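Local coordinates for 3-oxoacyl-[acyl-carrier protein] synthase (Thermus thermophilus, PDB 1UB7), which probably catalyses the first condensation of fatty acid synthesis, joining an acetyl group from acetyl-CoA to malonyl-ACP, at residues 169-181 / 224-236. Residues are numbered along the deposited sequence; the frame is centred on the assembly and turned at random.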
ATOM      1  N   GLU A 169      26.457 -13.244  -6.037  1.00 63.88           N
ATOM      2  CA  GLU A 169      26.065 -14.177  -7.083  1.00 67.24           C
ATOM      3  C   GLU A 169      25.705 -15.514  -6.437  1.00 64.66           C
ATOM      4  O   GLU A 169      26.484 -16.056  -5.655  1.00 62.04           O
ATOM      5  CB  GLU A 169      27.233 -14.357  -8.055  1.00 78.62           C
ATOM      6  CG  GLU A 169      26.963 -15.315  -9.203  1.00 94.11           C
ATOM      7  CD  GLU A 169      25.893 -14.803 -10.144  1.00101.10           C
ATOM      8  OE1 GLU A 169      26.112 -13.745 -10.774  1.00107.92           O
ATOM      9  OE2 GLU A 169      24.833 -15.454 -10.251  1.00106.03           O
ATOM     10  N   GLY A 170      24.525 -16.039  -6.758  1.00 60.97           N
ATOM     11  CA  GLY A 170      24.104 -17.307  -6.185  1.00 58.24           C
ATOM     12  C   GLY A 170      23.119 -17.204  -5.026  1.00 58.45           C
ATOM     13  O   GLY A 170      22.426 -18.176  -4.712  1.00 54.77           O
ATOM     14  N   TYR A 171      23.044 -16.037  -4.388  1.00 56.46           N
ATOM     15  CA  TYR A 171      22.126 -15.853  -3.265  1.00 55.48           C
ATOM     16  C   TYR A 171      20.980 -14.909  -3.595  1.00 57.74           C
ATOM     17  O   TYR A 171      21.011 -14.199  -4.611  1.00 58.37           O
ATOM     18  CB  TYR A 171      22.861 -15.292  -2.046  1.00 55.90           C
ATOM     19  CG  TYR A 171      24.070 -16.091  -1.634  1.00 57.92           C
ATOM     20  CD1 TYR A 171      25.281 -15.962  -2.316  1.00 59.52           C
ATOM     21  CD2 TYR A 171      23.996 -17.008  -0.590  1.00 51.31           C
ATOM     22  CE1 TYR A 171      26.391 -16.734  -1.965  1.00 61.45           C
ATOM     23  CE2 TYR A 171      25.094 -17.782  -0.234  1.00 57.75           C
ATOM     24  CZ  TYR A 171      26.288 -17.642  -0.926  1.00 58.91           C
ATOM     25  OH  TYR A 171      27.374 -18.411  -0.580  1.00 61.69           O
ATOM     26  N   GLY A 172      19.972 -14.906  -2.725  1.00 50.99           N
ATOM     27  CA  GLY A 172      18.847 -14.019  -2.910  1.00 43.50           C
ATOM     28  C   GLY A 172      17.549 -14.667  -3.331  1.00 45.79           C
ATOM     29  O   GLY A 172      17.384 -15.888  -3.259  1.00 41.29           O
ATOM     30  N   PHE A 173      16.618 -13.827  -3.771  1.00 38.82           N
ATOM     31  CA  PHE A 173      15.314 -14.299  -4.202  1.00 39.81           C
ATOM     32  C   PHE A 173      15.375 -15.089  -5.516  1.00 43.53           C
ATOM     33  O   PHE A 173      16.002 -14.661  -6.494  1.00 41.16           O
ATOM     34  CB  PHE A 173      14.380 -13.108  -4.318  1.00 29.36           C
ATOM     35  CG  PHE A 173      13.928 -12.578  -2.988  1.00 38.57           C
ATOM     36  CD1 PHE A 173      13.081 -13.337  -2.176  1.00 28.09           C
ATOM     37  CD2 PHE A 173      14.364 -11.331  -2.529  1.00 32.93           C
ATOM     38  CE1 PHE A 173      12.675 -12.861  -0.928  1.00 31.74           C
ATOM     39  CE2 PHE A 173      13.964 -10.852  -1.284  1.00 28.65           C
ATOM     40  CZ  PHE A 173      13.117 -11.616  -0.480  1.00 31.17           C
ATOM     41  N   ARG A 174      14.727 -16.248  -5.531  1.00 39.90           N
ATOM     42  CA  ARG A 174      14.730 -17.087  -6.717  1.00 46.11           C
ATOM     43  C   ARG A 174      13.369 -17.125  -7.384  1.00 46.04           C
ATOM     44  O   ARG A 174      13.267 -17.384  -8.580  1.00 46.16           O
ATOM     45  CB  ARG A 174      15.182 -18.503  -6.358  1.00 50.60           C
ATOM     46  CG  ARG A 174      16.567 -18.543  -5.740  1.00 54.08           C
ATOM     47  CD  ARG A 174      17.102 -19.951  -5.646  1.00 68.99           C
ATOM     48  NE  ARG A 174      17.252 -20.544  -6.969  1.00 81.69           N
ATOM     49  CZ  ARG A 174      17.806 -21.729  -7.198  1.00 88.86           C
ATOM     50  NH1 ARG A 174      18.268 -22.451  -6.186  1.00 92.79           N
ATOM     51  NH2 ARG A 174      17.897 -22.192  -8.439  1.00 92.49           N
ATOM     52  N   SER A 175      12.322 -16.861  -6.613  1.00 46.18           N
ATOM     53  CA  SER A 175      10.978 -16.865  -7.165  1.00 44.19           C
ATOM     54  C   SER A 175       9.971 -16.209  -6.244  1.00 43.02           C
ATOM     55  O   SER A 175      10.214 -16.025  -5.049  1.00 39.57           O
ATOM     56  CB  SER A 175      10.520 -18.298  -7.441  1.00 46.50           C
ATOM     57  OG  SER A 175      10.396 -19.021  -6.227  1.00 52.19           O
ATOM     58  N   PHE A 176       8.828 -15.870  -6.828  1.00 43.09           N
ATOM     59  CA  PHE A 176       7.715 -15.257  -6.115  1.00 40.18           C
ATOM     60  C   PHE A 176       6.445 -15.762  -6.785  1.00 38.53           C
ATOM     61  O   PHE A 176       6.368 -15.848  -8.014  1.00 35.07           O
ATOM     62  CB  PHE A 176       7.717 -13.717  -6.247  1.00 39.74           C
ATOM     63  CG  PHE A 176       8.782 -13.008  -5.443  1.00 32.15           C
ATOM     64  CD1 PHE A 176       8.623 -12.809  -4.073  1.00 28.48           C
ATOM     65  CD2 PHE A 176       9.933 -12.514  -6.075  1.00 31.70           C
ATOM     66  CE1 PHE A 176       9.603 -12.123  -3.327  1.00 32.98           C
ATOM     67  CE2 PHE A 176      10.924 -11.829  -5.350  1.00 33.01           C
ATOM     68  CZ  PHE A 176      10.759 -11.633  -3.970  1.00 32.70           C
ATOM     69  N   VAL A 177       5.462 -16.114  -5.969  1.00 36.52           N
ATOM     70  CA  VAL A 177       4.170 -16.532  -6.461  1.00 36.53           C
ATOM     71  C   VAL A 177       3.250 -15.655  -5.640  1.00 38.90           C
ATOM     72  O   VAL A 177       3.247 -15.734  -4.409  1.00 43.42           O
ATOM     73  CB  VAL A 177       3.895 -18.031  -6.189  1.00 43.22           C
ATOM     74  CG1 VAL A 177       2.429 -18.365  -6.490  1.00 40.70           C
ATOM     75  CG2 VAL A 177       4.812 -18.882  -7.065  1.00 37.83           C
ATOM     76  N   LEU A 178       2.498 -14.794  -6.317  1.00 41.24           N
ATOM     77  CA  LEU A 178       1.588 -13.870  -5.643  1.00 40.79           C
ATOM     78  C   LEU A 178       0.215 -13.928  -6.290  1.00 39.66           C
ATOM     79  O   LEU A 178       0.102 -14.063  -7.508  1.00 43.87           O
ATOM     80  CB  LEU A 178       2.115 -12.431  -5.754  1.00 40.54           C
ATOM     81  CG  LEU A 178       3.561 -12.067  -5.399  1.00 41.83           C
ATOM     82  CD1 LEU A 178       3.767 -10.620  -5.767  1.00 34.53           C
ATOM     83  CD2 LEU A 178       3.858 -12.286  -3.910  1.00 37.10           C
ATOM     84  N   GLY A 179      -0.828 -13.792  -5.486  1.00 37.79           N
ATOM     85  CA  GLY A 179      -2.163 -13.832  -6.046  1.00 35.42           C
ATOM     86  C   GLY A 179      -3.260 -13.275  -5.162  1.00 36.83           C
ATOM     87  O   GLY A 179      -3.073 -13.062  -3.962  1.00 39.22           O
ATOM     88  N   ALA A 180      -4.419 -13.045  -5.766  1.00 34.13           N
ATOM     89  CA  ALA A 180      -5.562 -12.511  -5.051  1.00 36.17           C
ATOM     90  C   ALA A 180      -6.866 -13.022  -5.656  1.00 38.13           C
ATOM     91  O   ALA A 180      -6.917 -13.496  -6.797  1.00 35.00           O
ATOM     92  CB  ALA A 180      -5.541 -10.970  -5.095  1.00 31.44           C
ATOM     93  N   ASP A 181      -7.925 -12.917  -4.871  1.00 41.49           N
ATOM     94  CA  ASP A 181      -9.239 -13.317  -5.323  1.00 48.91           C
ATOM     95  C   ASP A 181     -10.251 -12.632  -4.426  1.00 47.78           C
ATOM     96  O   ASP A 181     -10.624 -13.159  -3.380  1.00 46.89           O
ATOM     97  CB  ASP A 181      -9.403 -14.831  -5.259  1.00 54.07           C
ATOM     98  CG  ASP A 181     -10.709 -15.286  -5.863  1.00 62.61           C
ATOM     99  OD1 ASP A 181     -11.760 -14.824  -5.377  1.00 66.68           O
ATOM    100  OD2 ASP A 181     -10.686 -16.089  -6.822  1.00 71.19           O
ATOM    101  N   THR A 224      -0.308 -25.326  -3.126  1.00 60.84           N
ATOM    102  CA  THR A 224      -0.076 -25.038  -4.552  1.00 58.99           C
ATOM    103  C   THR A 224       1.049 -24.022  -4.717  1.00 55.05           C
ATOM    104  O   THR A 224       2.038 -24.262  -5.421  1.00 51.37           O
ATOM    105  CB  THR A 224      -1.345 -24.455  -5.233  1.00 61.26           C
ATOM    106  OG1 THR A 224      -2.424 -25.390  -5.125  1.00 57.78           O
ATOM    107  CG2 THR A 224      -1.082 -24.160  -6.716  1.00 62.85           C
ATOM    108  N   ALA A 225       0.875 -22.884  -4.050  1.00 52.55           N
ATOM    109  CA  ALA A 225       1.838 -21.790  -4.086  1.00 51.91           C
ATOM    110  C   ALA A 225       3.240 -22.282  -3.786  1.00 48.76           C
ATOM    111  O   ALA A 225       4.181 -22.016  -4.542  1.00 39.24           O
ATOM    112  CB  ALA A 225       1.442 -20.719  -3.076  1.00 51.46           C
ATOM    113  N   THR A 226       3.363 -23.005  -2.677  1.00 50.03           N
ATOM    114  CA  THR A 226       4.646 -23.535  -2.245  1.00 49.16           C
ATOM    115  C   THR A 226       5.327 -24.326  -3.345  1.00 46.96           C
ATOM    116  O   THR A 226       6.492 -24.075  -3.672  1.00 43.53           O
ATOM    117  CB  THR A 226       4.484 -24.444  -1.023  1.00 53.72           C
ATOM    118  OG1 THR A 226       3.772 -23.746   0.008  1.00 51.16           O
ATOM    119  CG2 THR A 226       5.851 -24.855  -0.495  1.00 55.09           C
ATOM    120  N   LEU A 227       4.605 -25.281  -3.922  1.00 43.94           N
ATOM    121  CA  LEU A 227       5.186 -26.095  -4.983  1.00 49.05           C
ATOM    122  C   LEU A 227       5.498 -25.258  -6.219  1.00 51.77           C
ATOM    123  O   LEU A 227       6.557 -25.420  -6.843  1.00 43.36           O
ATOM    124  CB  LEU A 227       4.249 -27.250  -5.340  1.00 46.15           C
ATOM    125  CG  LEU A 227       4.232 -28.332  -4.256  1.00 53.57           C
ATOM    126  CD1 LEU A 227       3.143 -29.365  -4.518  1.00 46.76           C
ATOM    127  CD2 LEU A 227       5.604 -28.985  -4.206  1.00 44.57           C
ATOM    128  N   GLU A 228       4.575 -24.354  -6.549  1.00 49.44           N
ATOM    129  CA  GLU A 228       4.720 -23.472  -7.699  1.00 48.26           C
ATOM    130  C   GLU A 228       5.989 -22.644  -7.528  1.00 49.00           C
ATOM    131  O   GLU A 228       6.807 -22.522  -8.445  1.00 46.65           O
ATOM    132  CB  GLU A 228       3.506 -22.558  -7.786  1.00 51.81           C
ATOM    133  CG  GLU A 228       3.267 -21.952  -9.146  1.00 57.12           C
ATOM    134  CD  GLU A 228       2.096 -20.991  -9.134  1.00 61.09           C
ATOM    135  OE1 GLU A 228       1.118 -21.258  -8.397  1.00 62.96           O
ATOM    136  OE2 GLU A 228       2.153 -19.976  -9.862  1.00 64.74           O
ATOM    137  N   ALA A 229       6.151 -22.082  -6.337  1.00 46.34           N
ATOM    138  CA  ALA A 229       7.326 -21.279  -6.033  1.00 44.08           C
ATOM    139  C   ALA A 229       8.593 -22.124  -6.105  1.00 46.29           C
ATOM    140  O   ALA A 229       9.556 -21.763  -6.795  1.00 41.68           O
ATOM    141  CB  ALA A 229       7.193 -20.669  -4.659  1.00 35.64           C
ATOM    142  N   ILE A 230       8.603 -23.252  -5.397  1.00 49.14           N
ATOM    143  CA  ILE A 230       9.791 -24.105  -5.418  1.00 48.33           C
ATOM    144  C   ILE A 230      10.085 -24.458  -6.872  1.00 46.40           C
ATOM    145  O   ILE A 230      11.238 -24.386  -7.346  1.00 35.41           O
ATOM    146  CB  ILE A 230       9.580 -25.391  -4.596  1.00 47.79           C
ATOM    147  CG1 ILE A 230       9.322 -25.030  -3.126  1.00 49.40           C
ATOM    148  CG2 ILE A 230      10.816 -26.276  -4.699  1.00 50.17           C
ATOM    149  CD1 ILE A 230       8.623 -26.115  -2.322  1.00 43.61           C
ATOM    150  N   GLU A 231       9.030 -24.813  -7.589  1.00 44.60           N
ATOM    151  CA  GLU A 231       9.186 -25.155  -8.982  1.00 50.04           C
ATOM    152  C   GLU A 231       9.684 -23.940  -9.762  1.00 51.64           C
ATOM    153  O   GLU A 231      10.671 -24.034 -10.490  1.00 53.05           O
ATOM    154  CB  GLU A 231       7.860 -25.678  -9.554  1.00 56.07           C
ATOM    155  CG  GLU A 231       7.741 -25.644 -11.076  1.00 65.82           C
ATOM    156  CD  GLU A 231       8.928 -26.265 -11.804  1.00 78.02           C
ATOM    157  OE1 GLU A 231       8.949 -26.204 -13.055  1.00 84.67           O
ATOM    158  OE2 GLU A 231       9.837 -26.811 -11.141  1.00 83.62           O
ATOM    159  N   LYS A 232       9.037 -22.790  -9.598  1.00 52.38           N
ATOM    160  CA  LYS A 232       9.472 -21.611 -10.349  1.00 51.64           C
ATOM    161  C   LYS A 232      10.919 -21.247 -10.002  1.00 54.52           C
ATOM    162  O   LYS A 232      11.644 -20.672 -10.826  1.00 55.04           O
ATOM    163  CB  LYS A 232       8.539 -20.419 -10.087  1.00 51.39           C
ATOM    164  CG  LYS A 232       8.507 -19.431 -11.250  1.00 55.28           C
ATOM    165  CD  LYS A 232       7.807 -18.112 -10.910  1.00 55.05           C
ATOM    166  CE  LYS A 232       6.321 -18.273 -10.653  1.00 57.84           C
ATOM    167  NZ  LYS A 232       5.681 -16.937 -10.461  1.00 58.21           N
ATOM    168  N   ALA A 233      11.338 -21.600  -8.787  1.00 52.38           N
ATOM    169  CA  ALA A 233      12.693 -21.322  -8.315  1.00 53.29           C
ATOM    170  C   ALA A 233      13.769 -22.234  -8.924  1.00 55.35           C
ATOM    171  O   ALA A 233      14.962 -21.949  -8.819  1.00 56.63           O
ATOM    172  CB  ALA A 233      12.737 -21.424  -6.784  1.00 56.87           C
ATOM    173  N   GLY A 234      13.356 -23.332  -9.550  1.00 56.51           N
ATOM    174  CA  GLY A 234      14.323 -24.246 -10.138  1.00 56.36           C
ATOM    175  C   GLY A 234      14.875 -25.244  -9.124  1.00 58.63           C
ATOM    176  O   GLY A 234      16.041 -25.641  -9.196  1.00 56.06           O
ATOM    177  N   LEU A 235      14.028 -25.654  -8.183  1.00 55.42           N
ATOM    178  CA  LEU A 235      14.418 -26.593  -7.143  1.00 50.53           C
ATOM    179  C   LEU A 235      13.282 -27.584  -6.931  1.00 54.21           C
ATOM    180  O   LEU A 235      12.338 -27.646  -7.719  1.00 54.04           O
ATOM    181  CB  LEU A 235      14.671 -25.848  -5.826  1.00 48.57           C
ATOM    182  CG  LEU A 235      15.681 -24.697  -5.764  1.00 48.29           C
ATOM    183  CD1 LEU A 235      15.547 -23.989  -4.424  1.00 49.61           C
ATOM    184  CD2 LEU A 235      17.093 -25.213  -5.943  1.00 42.14           C
ATOM    185  N   THR A 236      13.380 -28.350  -5.849  1.00 54.19           N
ATOM    186  CA  THR A 236      12.367 -29.330  -5.489  1.00 53.77           C
ATOM    187  C   THR A 236      12.295 -29.246  -3.980  1.00 52.70           C
ATOM    188  O   THR A 236      13.227 -28.755  -3.349  1.00 49.71           O
ATOM    189  CB  THR A 236      12.788 -30.765  -5.869  1.00 57.77           C
ATOM    190  OG1 THR A 236      13.758 -31.246  -4.930  1.00 63.95           O
ATOM    191  CG2 THR A 236      13.404 -30.790  -7.266  1.00 57.73           C
TER
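The carbonyl oxygen of Ala229 is gripped twice: Ala233 N donates to it within the helix, and Ser175 OG reaches it from the strand at 2.9 Å. The hydroxyl arrives from above the carbonyl plane at a C=O...donor angle of 113°. Ser175 can do this because its OG is tucked between the backbone N and the carbonyl carbon (chi1 65°), and there it also rests on Ala233 CB, 3.4 Å away. Lys232 reaches the strand backbone, its chain bending at chi3 (-67°) so that NZ meets Phe176 O at 2.8 Å, in the carbonyl plane.

Beyond these two bonds, Val177 packs against the helix. Its CG2 packs on Ala229 CB at 3.8 Å, while CG1 lies 3.7 Å from Glu228 CD, across the extended glutamate chain. An alanine in place of Glu228 would probably leave the Val177 methyls without the cover of CG and the carboxylate. At the far end the guanidinium of Arg174 turns one face to Ala233 O and Leu235 CG, where the helix ends in a Schellman motif at Gly234.

Arg174 and Ser175 form a classic beta bulge opposite Val316. Helix 211-233 thus covers one face of the mixed sheet whose outermost strand within this chain is 172-180, the alpha/beta layering of the thiolase fold.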